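Local coordinates for protein pseudopodium-enriched atypical kinase 1 (Homo sapiens, PDB 6BHC) that has a kinase fold with an unusual catalytic cleft, is named as a tyrosine-protein kinase but classed as a pseudokinase, forms dimers and probably signals mainly as a scaffold, at residues K44-F49 against Q118-H123; D52-F57 against F124-P129; D70-T75 against R131-E136; Y86-C91 against H145-T150. The protein carries 1 engineered substitution. One frame throughout, in Å; residues are numbered along the deposited sequence.

How the interactions relate
All four contacts belong to the β-rich N-terminal lobe. Interaction 4 is its buried centre, two antiparallel strands joined by backbone bonds. Interaction 3 is also buried, yet it attaches the 131-136 loop to the neighbouring strand 71-78 through one tyrosine hydroxyl and apolar side chains. Interactions 1 and 2 bring the segment preceding strand 57-59 onto the sheet. The first is a surface contact with one backbone bond and loosely matched polar side chains; the second is partly buried, with aromatic and aliphatic packing and no hydrogen bond across it. F49 of interaction 1 packs on F57 and F124 of interaction 2, while strand 123-128 pairs with strand 143-150, tying interaction 2 to interaction 4.

Interaction 1 (K44-F49 against Q118-H123)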
loop_
_atom_site.group_PDB
_atom_site.type_symbol
_atom_site.label_atom_id
_atom_site.label_comp_id
_atom_site.label_asym_id
_atom_site.label_seq_id
_atom_site.Cartn_x
_atom_site.Cartn_y
_atom_site.Cartn_z
ATOM N N LYS A 44 20.845 -14.413 11.907
ATOM C CA LYS A 44 20.673 -14.980 13.237
ATOM C C LYS A 44 21.569 -16.188 13.481
ATOM O O LYS A 44 21.359 -16.910 14.463
ATOM C CB LYS A 44 19.207 -15.358 13.473
ATOM C CG LYS A 44 18.263 -14.172 13.390
ATOM C CD LYS A 44 16.814 -14.594 13.492
ATOM C CE LYS A 44 15.892 -13.413 13.240
ATOM N NZ LYS A 44 16.131 -12.821 11.894
ATOM N N ASP A 45 22.555 -16.429 12.621
ATOM C CA ASP A 45 23.509 -17.500 12.865
ATOM C C ASP A 45 24.402 -17.142 14.046
ATOM O O ASP A 45 24.883 -16.011 14.160
ATOM C CB ASP A 45 24.360 -17.759 11.622
ATOM C CG ASP A 45 23.529 -18.158 10.419
ATOM O OD1 ASP A 45 22.406 -18.668 10.612
ATOM O OD2 ASP A 45 24.001 -17.966 9.277
ATOM N N GLN A 46 24.616 -18.109 14.933
ATOM C CA GLN A 46 25.450 -17.868 16.100
ATOM C C GLN A 46 26.915 -17.735 15.701
ATOM O O GLN A 46 27.388 -18.371 14.756
ATOM C CB GLN A 46 25.288 -18.992 17.123
ATOM C CG GLN A 46 24.014 -18.900 17.948
ATOM C CD GLN A 46 24.080 -19.726 19.219
ATOM O OE1 GLN A 46 24.942 -20.591 19.369
ATOM N NE2 GLN A 46 23.166 -19.457 20.146
ATOM N N LEU A 47 27.631 -16.893 16.435
ATOM C CA LEU A 47 29.046 -16.688 16.184
ATOM C C LEU A 47 29.872 -17.793 16.835
ATOM O O LEU A 47 29.392 -18.543 17.689
ATOM C CB LEU A 47 29.490 -15.323 16.711
ATOM C CG LEU A 47 28.720 -14.118 16.163
ATOM C CD1 LEU A 47 29.135 -12.843 16.877
ATOM C CD2 LEU A 47 28.932 -13.991 14.662
ATOM N N ARG A 48 31.132 -17.883 16.416
ATOM C CA ARG A 48 32.091 -18.824 16.978
ATOM C C ARG A 48 33.126 -18.050 17.781
ATOM O O ARG A 48 33.633 -17.023 17.321
ATOM C CB ARG A 48 32.769 -19.643 15.878
ATOM C CG ARG A 48 31.820 -20.552 15.117
ATOM C CD ARG A 48 32.550 -21.349 14.048
ATOM N NE ARG A 48 31.648 -22.226 13.307
ATOM C CZ ARG A 48 32.025 -23.007 12.299
ATOM N NH1 ARG A 48 33.292 -23.023 11.906
ATOM N NH2 ARG A 48 31.136 -23.772 11.682
ATOM N N PHE A 49 33.430 -18.540 18.981
ATOM C CA PHE A 49 34.347 -17.875 19.891
ATOM C C PHE A 49 35.477 -18.819 20.280
ATOM O O PHE A 49 35.298 -20.040 20.338
ATOM C CB PHE A 49 33.619 -17.387 21.148
ATOM C CG PHE A 49 32.451 -16.488 20.858
ATOM C CD1 PHE A 49 32.653 -15.185 20.438
ATOM C CD2 PHE A 49 31.153 -16.947 21.008
ATOM C CE1 PHE A 49 31.581 -14.355 20.170
ATOM C CE2 PHE A 49 30.076 -16.122 20.743
ATOM C CZ PHE A 49 30.291 -14.824 20.324
ATOM N N GLN A 118 13.947 -12.588 23.892
ATOM C CA GLN A 118 15.341 -12.247 23.645
ATOM C C GLN A 118 16.044 -13.336 22.845
ATOM O O GLN A 118 15.914 -14.527 23.146
ATOM C CB GLN A 118 16.073 -12.013 24.966
ATOM C CG GLN A 118 17.509 -11.556 24.788
ATOM C CD GLN A 118 18.137 -11.089 26.083
ATOM O OE1 GLN A 118 18.018 -11.745 27.118
ATOM N NE2 GLN A 118 18.805 -9.944 26.035
ATOM N N GLN A 119 16.784 -12.919 21.824
ATOM C CA GLN A 119 17.629 -13.793 21.027
ATOM C C GLN A 119 19.092 -13.519 21.348
ATOM O O GLN A 119 19.459 -12.429 21.796
ATOM C CB GLN A 119 17.385 -13.587 19.529
ATOM C CG GLN A 119 15.926 -13.579 19.115
ATOM C CD GLN A 119 15.738 -13.149 17.672
ATOM O OE1 GLN A 119 16.380 -13.680 16.763
ATOM N NE2 GLN A 119 14.866 -12.172 17.454
ATOM N N ASP A 120 19.932 -14.523 21.107
ATOM C CA ASP A 120 21.367 -14.381 21.291
ATOM C C ASP A 120 22.086 -15.052 20.130
ATOM O O ASP A 120 21.558 -15.972 19.503
ATOM C CB ASP A 120 21.836 -14.981 22.625
ATOM C CG ASP A 120 21.705 -16.490 22.666
ATOM O OD1 ASP A 120 22.671 -17.182 22.279
ATOM O OD2 ASP A 120 20.638 -16.986 23.087
ATOM N N CYS A 121 23.301 -14.578 19.851
ATOM C CA CYS A 121 24.130 -15.129 18.787
ATOM C C CYS A 121 25.426 -15.715 19.338
ATOM O O CYS A 121 26.447 -15.746 18.646
ATOM C CB CYS A 121 24.425 -14.072 17.723
ATOM S SG CYS A 121 25.243 -12.575 18.330
ATOM N N GLY A 122 25.398 -16.183 20.583
ATOM C CA GLY A 122 26.562 -16.809 21.175
ATOM C C GLY A 122 26.803 -16.420 22.619
ATOM O O GLY A 122 26.195 -15.474 23.127
ATOM N N HIS A 123 27.693 -17.149 23.287
ATOM C CA HIS A 123 28.028 -16.885 24.679
ATOM C C HIS A 123 29.361 -17.550 24.991
ATOM O O HIS A 123 29.771 -18.501 24.321
ATOM C CB HIS A 123 26.936 -17.390 25.626
ATOM C CG HIS A 123 26.585 -18.830 25.427
ATOM N ND1 HIS A 123 27.364 -19.860 25.907
ATOM C CD2 HIS A 123 25.540 -19.413 24.792
ATOM C CE1 HIS A 123 26.813 -21.016 25.580
ATOM N NE2 HIS A 123 25.705 -20.772 24.903
#
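The carbonyl oxygen of C121 receives the N-H of L47 in a nearly straight hydrogen bond (2.8 Å from L47 N to C121 O, 170° at the hydrogen), the donor tilted 33° from the carbonyl plane. The CA of Q46 adds a CA-H contact to C121 O at 3.5 Å. Beside this bond the L47 side chain leans on C121, its CD1 lying 4.2 Å from SG. G122, whose backbone conformation also suits a residue without CB, lets the F49 ring come close: its CA sits at the ring edge, 3.6 Å from F49 CE2.

The polar side chains fit less exactly. Q46 NE2 is 3.2 Å from D120 OD1, but the amide and carboxylate planes are 53° apart and the angle is too poor for a hydrogen bond; OD1 takes a weak hydrogen bond from G122 N, and OD2 forms a salt bridge with R108. The aliphatic part of K44 runs slantwise past Q119, with CD 3.4 Å from OE1, while its ammonium reaches the carbonyls of M40 and G42. The chemistry implies that one backbone bond and a few van der Waals contacts join the two loops, with charges engaged mainly outside.

Interaction 2 (D52-F57 against F124-P129); sequences DSWSDF and FLAEVP
The indole of W54 lies against strand 123-128 with one face turned to E127 O and V128 CG2, both above its plane and offset toward the rim. The CB of A126 and the CD of P129 approach obliquely. F124 offers a second flat group: S53 CB stands over one face of this ring, while the backbone N of W54 and the CE1 of F57 meet it obliquely. The F57 and F124 side chains run past one another from opposite ends, with 4.0 Å between F57 CE1 and F124 CE1.

Rotation about the first side-chain bond carries the indole away from its own backbone nitrogen (chi1 167°), to where its side chain crosses that of V128 at about a right angle and V128 CG1 comes within 3.9 Å of W54 CH2. At the root of the same side chain, W54 CB is 3.8 Å from A126 CB. Alanine suits this spot because its single methyl allows the broad indole to settle close to the strand. F124, at chi1 58°, directs its ring toward the turn, and its CE2 lies 3.8 Å from W54 N. No hydrogen bond crosses the interface. The turn is held within itself by D56 N to S53 O (3.1 Å), and S53 OG bonds to G50 N.

V88 and I90 of strand 85-91 extend the apolar bed under W54. A segment leading into the first strand thus covers one face of the antiparallel sheet of a protein-kinase N-lobe, packing on the strand that corresponds to β4.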
loop_
_atom_site.group_PDB
_atom_site.type_symbol
_atom_site.label_atom_id
_atom_site.label_comp_id
_atom_site.label_asym_id
_atom_site.label_seq_id
_atom_site.Cartn_x
_atom_site.Cartn_y
_atom_site.Cartn_z
ATOM N N ASP A 52 40.536 -15.666 23.264
ATOM C CA ASP A 52 40.293 -14.293 23.710
ATOM C C ASP A 52 39.263 -13.592 22.825
ATOM O O ASP A 52 39.548 -12.603 22.146
ATOM C CB ASP A 52 41.599 -13.496 23.771
ATOM C CG ASP A 52 42.266 -13.577 25.128
ATOM O OD1 ASP A 52 41.550 -13.775 26.132
ATOM O OD2 ASP A 52 43.506 -13.437 25.191
ATOM N N SER A 53 38.040 -14.127 22.847
ATOM C CA SER A 53 36.943 -13.469 22.151
ATOM C C SER A 53 36.443 -12.244 22.903
ATOM O O SER A 53 35.752 -11.409 22.312
ATOM C CB SER A 53 35.801 -14.457 21.923
ATOM O OG SER A 53 36.224 -15.525 21.098
ATOM N N TRP A 54 36.779 -12.122 24.191
ATOM C CA TRP A 54 36.434 -10.919 24.940
ATOM C C TRP A 54 37.147 -9.693 24.386
ATOM O O TRP A 54 36.628 -8.576 24.479
ATOM C CB TRP A 54 36.772 -11.112 26.419
ATOM C CG TRP A 54 36.742 -9.848 27.218
ATOM C CD1 TRP A 54 37.817 -9.115 27.635
ATOM C CD2 TRP A 54 35.580 -9.161 27.696
ATOM N NE1 TRP A 54 37.394 -8.016 28.344
ATOM C CE2 TRP A 54 36.025 -8.022 28.396
ATOM C CE3 TRP A 54 34.205 -9.401 27.602
ATOM C CZ2 TRP A 54 35.145 -7.123 28.996
ATOM C CZ3 TRP A 54 33.333 -8.507 28.200
ATOM C CH2 TRP A 54 33.807 -7.383 28.888
ATOM N N SER A 55 38.333 -9.882 23.803
ATOM C CA SER A 55 39.072 -8.779 23.205
ATOM C C SER A 55 38.526 -8.378 21.841
ATOM O O SER A 55 38.847 -7.287 21.358
ATOM C CB SER A 55 40.552 -9.148 23.080
ATOM O OG SER A 55 41.292 -8.102 22.475
ATOM N N ASP A 56 37.714 -9.228 21.211
ATOM C CA ASP A 56 37.130 -8.917 19.912
ATOM C C ASP A 56 35.915 -8.007 20.007
ATOM O O ASP A 56 35.383 -7.602 18.967
ATOM C CB ASP A 56 36.745 -10.207 19.183
ATOM C CG ASP A 56 37.950 -10.978 18.687
ATOM O OD1 ASP A 56 39.000 -10.347 18.439
ATOM O OD2 ASP A 56 37.846 -12.214 18.539
ATOM N N PHE A 57 35.458 -7.680 21.210
ATOM C CA PHE A 57 34.303 -6.808 21.409
ATOM C C PHE A 57 34.797 -5.502 22.019
ATOM O O PHE A 57 35.047 -5.422 23.225
ATOM C CB PHE A 57 33.254 -7.483 22.289
ATOM C CG PHE A 57 32.550 -8.624 21.616
ATOM C CD1 PHE A 57 33.046 -9.915 21.709
ATOM C CD2 PHE A 57 31.397 -8.405 20.880
ATOM C CE1 PHE A 57 32.402 -10.967 21.085
ATOM C CE2 PHE A 57 30.748 -9.453 20.255
ATOM C CZ PHE A 57 31.251 -10.735 20.356
ATOM N N PHE A 124 30.030 -17.036 26.020
ATOM C CA PHE A 124 31.336 -17.547 26.421
ATOM C C PHE A 124 31.665 -17.018 27.810
ATOM O O PHE A 124 31.015 -16.098 28.317
ATOM C CB PHE A 124 32.426 -17.154 25.417
ATOM C CG PHE A 124 32.559 -15.669 25.210
ATOM C CD1 PHE A 124 31.789 -15.019 24.260
ATOM C CD2 PHE A 124 33.456 -14.927 25.961
ATOM C CE1 PHE A 124 31.908 -13.653 24.067
ATOM C CE2 PHE A 124 33.581 -13.562 25.773
ATOM C CZ PHE A 124 32.806 -12.925 24.825
ATOM N N LEU A 125 32.683 -17.617 28.420
ATOM C CA LEU A 125 33.228 -17.144 29.683
ATOM C C LEU A 125 34.350 -16.149 29.422
ATOM O O LEU A 125 35.077 -16.252 28.430
ATOM C CB LEU A 125 33.757 -18.310 30.520
ATOM C CG LEU A 125 32.762 -19.397 30.927
ATOM C CD1 LEU A 125 33.479 -20.535 31.637
ATOM C CD2 LEU A 125 31.668 -18.817 31.809
ATOM N N ALA A 126 34.491 -15.183 30.325
ATOM C CA ALA A 126 35.510 -14.157 30.155
ATOM C C ALA A 126 35.785 -13.484 31.490
ATOM O O ALA A 126 34.889 -13.342 32.326
ATOM C CB ALA A 126 35.086 -13.112 29.118
ATOM N N GLU A 127 37.036 -13.066 31.673
ATOM C CA GLU A 127 37.428 -12.272 32.833
ATOM C C GLU A 127 37.059 -10.818 32.571
ATOM O O GLU A 127 37.619 -10.177 31.676
ATOM C CB GLU A 127 38.922 -12.423 33.107
ATOM C CG GLU A 127 39.345 -13.823 33.516
ATOM C CD GLU A 127 40.839 -13.936 33.754
ATOM O OE1 GLU A 127 41.577 -13.007 33.362
ATOM O OE2 GLU A 127 41.275 -14.949 34.337
ATOM N N VAL A 128 36.113 -10.296 33.344
ATOM C CA VAL A 128 35.590 -8.949 33.134
ATOM C C VAL A 128 36.106 -8.041 34.245
ATOM O O VAL A 128 36.102 -8.443 35.419
ATOM C CB VAL A 128 34.052 -8.954 33.087
ATOM C CG1 VAL A 128 33.513 -7.576 32.733
ATOM C CG2 VAL A 128 33.556 -9.993 32.096
ATOM N N PRO A 129 36.569 -6.831 33.930
ATOM C CA PRO A 129 36.984 -5.902 34.989
ATOM C C PRO A 129 35.821 -5.546 35.903
ATOM O O PRO A 129 34.682 -5.390 35.459
ATOM C CB PRO A 129 37.483 -4.678 34.214
ATOM C CG PRO A 129 37.826 -5.197 32.857
ATOM C CD PRO A 129 36.853 -6.301 32.585
#

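Interaction 3 (D70-T75 against R131-E136)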
loop_
_atom_site.group_PDB
_atom_site.type_symbol
_atom_site.label_atom_id
_atom_site.label_comp_id
_atom_site.label_asym_id
_atom_site.label_seq_id
_atom_site.Cartn_x
_atom_site.Cartn_y
_atom_site.Cartn_z
ATOM N N ASP A 70 19.080 -9.340 35.409
ATOM C CA ASP A 70 19.993 -10.473 35.376
ATOM C C ASP A 70 21.381 -10.144 34.849
ATOM O O ASP A 70 22.276 -10.991 34.956
ATOM C CB ASP A 70 19.406 -11.610 34.524
ATOM C CG ASP A 70 19.193 -11.205 33.075
ATOM O OD1 ASP A 70 19.103 -9.989 32.805
ATOM O OD2 ASP A 70 19.116 -12.103 32.206
ATOM N N ALA A 71 21.594 -8.956 34.290
ATOM C CA ALA A 71 22.860 -8.670 33.632
ATOM C C ALA A 71 22.995 -7.172 33.407
ATOM O O ALA A 71 22.067 -6.395 33.643
ATOM C CB ALA A 71 22.974 -9.421 32.303
ATOM N N VAL A 72 24.179 -6.783 32.942
ATOM C CA VAL A 72 24.459 -5.427 32.493
ATOM C C VAL A 72 24.791 -5.490 31.008
ATOM O O VAL A 72 25.347 -6.481 30.521
ATOM C CB VAL A 72 25.603 -4.780 33.311
ATOM C CG1 VAL A 72 26.933 -5.471 33.032
ATOM C CG2 VAL A 72 25.691 -3.293 33.039
ATOM N N TYR A 73 24.422 -4.439 30.280
ATOM C CA TYR A 73 24.552 -4.407 28.830
ATOM C C TYR A 73 25.496 -3.295 28.396
ATOM O O TYR A 73 25.467 -2.190 28.948
ATOM C CB TYR A 73 23.195 -4.202 28.154
ATOM C CG TYR A 73 22.291 -5.408 28.195
ATOM C CD1 TYR A 73 22.351 -6.379 27.202
ATOM C CD2 TYR A 73 21.368 -5.573 29.220
ATOM C CE1 TYR A 73 21.517 -7.480 27.232
ATOM C CE2 TYR A 73 20.533 -6.671 29.258
ATOM C CZ TYR A 73 20.612 -7.621 28.263
ATOM O OH TYR A 73 19.782 -8.716 28.297
ATOM N N TYR A 74 26.318 -3.592 27.391
ATOM C CA TYR A 74 27.222 -2.617 26.800
ATOM C C TYR A 74 27.176 -2.753 25.286
ATOM O O TYR A 74 27.294 -3.862 24.759
ATOM C CB TYR A 74 28.661 -2.813 27.292
ATOM C CG TYR A 74 28.888 -2.456 28.742
ATOM C CD1 TYR A 74 28.712 -3.398 29.746
ATOM C CD2 TYR A 74 29.297 -1.180 29.106
ATOM C CE1 TYR A 74 28.925 -3.078 31.074
ATOM C CE2 TYR A 74 29.514 -0.848 30.430
ATOM C CZ TYR A 74 29.326 -1.801 31.409
ATOM O OH TYR A 74 29.539 -1.477 32.729
ATOM N N THR A 75 27.002 -1.631 24.594
ATOM C CA THR A 75 27.129 -1.631 23.146
ATOM C C THR A 75 28.582 -1.873 22.760
ATOM O O THR A 75 29.502 -1.332 23.378
ATOM C CB THR A 75 26.642 -0.305 22.562
ATOM O OG1 THR A 75 27.454 0.764 23.059
ATOM C CG2 THR A 75 25.196 -0.055 22.953
ATOM N N ARG A 131 35.251 -2.790 37.338
ATOM C CA ARG A 131 34.739 -1.442 37.121
ATOM C C ARG A 131 33.517 -1.428 36.212
ATOM O O ARG A 131 32.729 -0.478 36.263
ATOM C CB ARG A 131 35.837 -0.554 36.540
ATOM C CG ARG A 131 36.442 -1.087 35.254
ATOM C CD ARG A 131 37.512 -0.151 34.718
ATOM N NE ARG A 131 38.105 -0.657 33.484
ATOM C CZ ARG A 131 37.600 -0.447 32.272
ATOM N NH1 ARG A 131 36.488 0.263 32.130
ATOM N NH2 ARG A 131 38.204 -0.946 31.203
ATOM N N LEU A 132 33.335 -2.461 35.386
ATOM C CA LEU A 132 32.162 -2.538 34.524
ATOM C C LEU A 132 30.937 -3.042 35.275
ATOM O O LEU A 132 29.807 -2.692 34.917
ATOM C CB LEU A 132 32.449 -3.444 33.325
ATOM C CG LEU A 132 33.562 -2.998 32.376
ATOM C CD1 LEU A 132 33.827 -4.075 31.335
ATOM C CD2 LEU A 132 33.186 -1.679 31.719
ATOM N N LEU A 133 31.139 -3.849 36.312
ATOM C CA LEU A 133 30.035 -4.442 37.052
ATOM C C LEU A 133 29.645 -3.538 38.212
ATOM O O LEU A 133 30.498 -3.235 39.059
ATOM C CB LEU A 133 30.418 -5.813 37.574
ATOM C CG LEU A 133 30.953 -6.773 36.515
ATOM C CD1 LEU A 133 31.388 -8.075 37.156
ATOM C CD2 LEU A 133 29.902 -7.019 35.446
ATOM N N PRO A 134 28.392 -3.086 38.292
ATOM C CA PRO A 134 28.002 -2.235 39.425
ATOM C C PRO A 134 27.981 -2.973 40.751
ATOM O O PRO A 134 28.176 -2.341 41.797
ATOM C CB PRO A 134 26.599 -1.744 39.033
ATOM C CG PRO A 134 26.491 -1.995 37.558
ATOM C CD PRO A 134 27.323 -3.206 37.290
ATOM N N TRP A 135 27.757 -4.285 40.746
ATOM C CA TRP A 135 27.651 -5.063 41.973
ATOM C C TRP A 135 28.996 -5.576 42.473
ATOM O O TRP A 135 29.027 -6.449 43.346
ATOM C CB TRP A 135 26.690 -6.241 41.772
ATOM C CG TRP A 135 27.149 -7.230 40.739
ATOM C CD1 TRP A 135 27.979 -8.295 40.933
ATOM C CD2 TRP A 135 26.798 -7.244 39.350
ATOM N NE1 TRP A 135 28.170 -8.970 39.752
ATOM C CE2 TRP A 135 27.454 -8.345 38.764
ATOM C CE3 TRP A 135 25.993 -6.433 38.545
ATOM C CZ2 TRP A 135 27.331 -8.654 37.411
ATOM C CZ3 TRP A 135 25.872 -6.741 37.201
ATOM C CH2 TRP A 135 26.538 -7.842 36.648
ATOM N N GLU A 136 30.104 -5.053 41.949
ATOM C CA GLU A 136 31.433 -5.476 42.376
ATOM C C GLU A 136 32.268 -4.274 42.803
ATOM O O GLU A 136 31.748 -3.159 42.916
ATOM C CB GLU A 136 32.138 -6.244 41.254
ATOM C CG GLU A 136 31.541 -7.610 40.938
ATOM C CD GLU A 136 32.340 -8.750 41.540
ATOM O OE1 GLU A 136 32.376 -8.864 42.784
ATOM O OE2 GLU A 136 32.945 -9.527 40.770
#
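One polar bond crosses between Y74 and L132. The phenol hydroxyl of Y74 donates to the carbonyl oxygen of L132, with 2.5 Å between Y74 OH and L132 O, a length whose exact value is uncertain. The donor lies in the carbonyl plane on a lone pair, at a C=O...O angle of 119°, and the acceptor sits at the edge of the tyrosine ring, near its plane. Tyrosine suits the place because its long, flat side chain spans from the strand to the loop and ends in a donor for a backbone oxygen in buried surroundings.

The apolar contacts flank this bond. L132 crosses the tyrosine obliquely, with CD2 3.9 Å from Y74 CZ and CB 3.6 Å from Y74 OH, packing the leucine against the hydroxyl end of the ring. Two residues earlier in the strand, V72 directs CG1 at the loop (chi1 68°); that methyl touches L133 CD2 at 4.1 Å and W135 CH2 at 4.3 Å. Valine and leucine side chains cross here at about a right angle.

Within the loop, L133 CB stands 4.0 Å above the centre of the W135 ring, and a type I turn from L133 to E136 brings the two together. L133 also packs on I90 and H145, joining the loop to the strands next along the sheet.

By position, strand 71-78, which holds 71-75, corresponds to β2 of a protein-kinase N-lobe and 131-136 to the connection between β4 and β5; the contact is the packing of that connection onto the sheet.

Interaction 4 (Y86-C91 against H145-T150); sequences YAVKIC and HVVVIT
K89 and V148 bond reciprocally through their backbones: K89 N gives to V148 O at 2.6 Å and V148 N to K89 O at 2.7 Å. A87 and T150 form a second hydrogen-bonded pair, 2.9 Å from A87 N to T150 O, and C91 N donates to V146 O at 3.1 Å. Between these lie the non-hydrogen-bonded pairs V88-I149 and I90-V147. The strands run antiparallel, their axes 153° apart.

The side chains divide by face. On one, V88 CG1 and V147 CG1 meet at 3.6 Å, and V88 CG2 rests 3.9 Å from I149 CD1; branched aliphatic residues suit this face, which F57, F124 and A126 also cover. On the other, A87 CB touches T150 CG2 at 3.7 Å, while T150 OG1 bonds to the carbonyl of Q119. K89 lies alongside V148, leaves with CG opposite its backbone N (chi1 -179°) and stays extended to the end, carrying its ammonium to Q118 OE1 and to a salt bridge with D70.

Strands 85-91 and 143-150 correspond to β3 and β5 of a protein-kinase N-lobe, and K89, within the sequence AVKI, is consistent with the lysine of the VAIK motif of β3.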
loop_
_atom_site.group_PDB
_atom_site.type_symbol
_atom_site.label_atom_id
_atom_site.label_comp_id
_atom_site.label_asym_id
_atom_site.label_seq_id
_atom_site.Cartn_x
_atom_site.Cartn_y
_atom_site.Cartn_z
ATOM N N TYR A 86 25.838 -4.705 18.061
ATOM C CA TYR A 86 26.019 -5.810 18.987
ATOM C C TYR A 86 25.978 -5.272 20.406
ATOM O O TYR A 86 26.443 -4.160 20.670
ATOM C CB TYR A 86 27.344 -6.549 18.748
ATOM C CG TYR A 86 27.383 -7.374 17.480
ATOM C CD1 TYR A 86 26.872 -8.667 17.453
ATOM C CD2 TYR A 86 27.944 -6.868 16.315
ATOM C CE1 TYR A 86 26.911 -9.427 16.296
ATOM C CE2 TYR A 86 27.988 -7.621 15.156
ATOM C CZ TYR A 86 27.471 -8.899 15.152
ATOM O OH TYR A 86 27.515 -9.649 13.999
ATOM N N ALA A 87 25.415 -6.064 21.313
ATOM C CA ALA A 87 25.366 -5.734 22.729
ATOM C C ALA A 87 26.008 -6.862 23.521
ATOM O O ALA A 87 25.745 -8.040 23.254
ATOM C CB ALA A 87 23.925 -5.505 23.194
ATOM N N VAL A 88 26.854 -6.500 24.479
ATOM C CA VAL A 88 27.529 -7.458 25.347
ATOM C C VAL A 88 26.726 -7.574 26.634
ATOM O O VAL A 88 26.552 -6.587 27.360
ATOM C CB VAL A 88 28.978 -7.034 25.631
ATOM C CG1 VAL A 88 29.565 -7.881 26.741
ATOM C CG2 VAL A 88 29.817 -7.149 24.367
ATOM N N LYS A 89 26.231 -8.775 26.915
ATOM C CA LYS A 89 25.417 -9.040 28.096
ATOM C C LYS A 89 26.273 -9.785 29.115
ATOM O O LYS A 89 26.641 -10.944 28.896
ATOM C CB LYS A 89 24.172 -9.842 27.718
ATOM C CG LYS A 89 23.251 -10.160 28.878
ATOM C CD LYS A 89 22.082 -11.035 28.444
ATOM C CE LYS A 89 21.176 -11.365 29.620
ATOM N NZ LYS A 89 19.997 -12.182 29.213
ATOM N N ILE A 90 26.589 -9.121 30.222
ATOM C CA ILE A 90 27.430 -9.681 31.275
ATOM C C ILE A 90 26.519 -10.096 32.423
ATOM O O ILE A 90 26.020 -9.249 33.171
ATOM C CB ILE A 90 28.496 -8.681 31.742
ATOM C CG1 ILE A 90 29.229 -8.077 30.544
ATOM C CG2 ILE A 90 29.487 -9.362 32.675
ATOM C CD1 ILE A 90 30.240 -7.014 30.924
ATOM N N CYS A 91 26.316 -11.401 32.579
ATOM C CA CYS A 91 25.339 -11.923 33.521
ATOM C C CYS A 91 25.859 -11.845 34.956
ATOM O O CYS A 91 27.065 -11.777 35.210
ATOM C CB CYS A 91 24.979 -13.363 33.157
ATOM S SG CYS A 91 24.355 -13.536 31.466
ATOM N N HIS A 145 33.007 -14.326 34.286
ATOM C CA HIS A 145 31.565 -14.187 34.170
ATOM C C HIS A 145 31.099 -14.750 32.835
ATOM O O HIS A 145 31.873 -14.873 31.881
ATOM C CB HIS A 145 31.126 -12.720 34.296
ATOM C CG HIS A 145 31.343 -12.139 35.658
ATOM N ND1 HIS A 145 30.319 -11.969 36.564
ATOM C CD2 HIS A 145 32.465 -11.691 36.268
ATOM C CE1 HIS A 145 30.802 -11.441 37.676
ATOM N NE2 HIS A 145 32.101 -11.262 37.521
ATOM N N VAL A 146 29.815 -15.091 32.781
ATOM C CA VAL A 146 29.191 -15.539 31.541
ATOM C C VAL A 146 28.839 -14.312 30.710
ATOM O O VAL A 146 28.098 -13.434 31.164
ATOM C CB VAL A 146 27.945 -16.392 31.822
ATOM C CG1 VAL A 146 27.279 -16.801 30.515
ATOM C CG2 VAL A 146 28.313 -17.614 32.646
ATOM N N VAL A 147 29.373 -14.247 29.495
ATOM C CA VAL A 147 29.141 -13.134 28.583
ATOM C C VAL A 147 28.279 -13.628 27.434
ATOM O O VAL A 147 28.620 -14.617 26.775
ATOM C CB VAL A 147 30.463 -12.542 28.067
ATOM C CG1 VAL A 147 30.191 -11.458 27.038
ATOM C CG2 VAL A 147 31.286 -11.993 29.224
ATOM N N VAL A 148 27.165 -12.943 27.194
ATOM C CA VAL A 148 26.233 -13.284 26.128
ATOM C C VAL A 148 26.208 -12.138 25.126
ATOM O O VAL A 148 26.260 -10.965 25.512
ATOM C CB VAL A 148 24.821 -13.568 26.683
ATOM C CG1 VAL A 148 23.885 -14.028 25.576
ATOM C CG2 VAL A 148 24.890 -14.604 27.797
ATOM N N ILE A 149 26.142 -12.479 23.842
ATOM C CA ILE A 149 26.109 -11.503 22.759
ATOM C C ILE A 149 24.722 -11.532 22.131
ATOM O O ILE A 149 24.173 -12.611 21.873
ATOM C CB ILE A 149 27.195 -11.788 21.708
ATOM C CG1 ILE A 149 28.557 -11.963 22.384
ATOM C CG2 ILE A 149 27.258 -10.668 20.681
ATOM C CD1 ILE A 149 28.990 -10.765 23.199
ATOM N N THR A 150 24.157 -10.351 21.889
ATOM C CA THR A 150 22.851 -10.230 21.257
ATOM C C THR A 150 22.892 -9.119 20.219
ATOM O O THR A 150 23.652 -8.155 20.348
ATOM C CB THR A 150 21.740 -9.951 22.285
ATOM O OG1 THR A 150 20.494 -9.753 21.604
ATOM C CG2 THR A 150 22.066 -8.715 23.111
#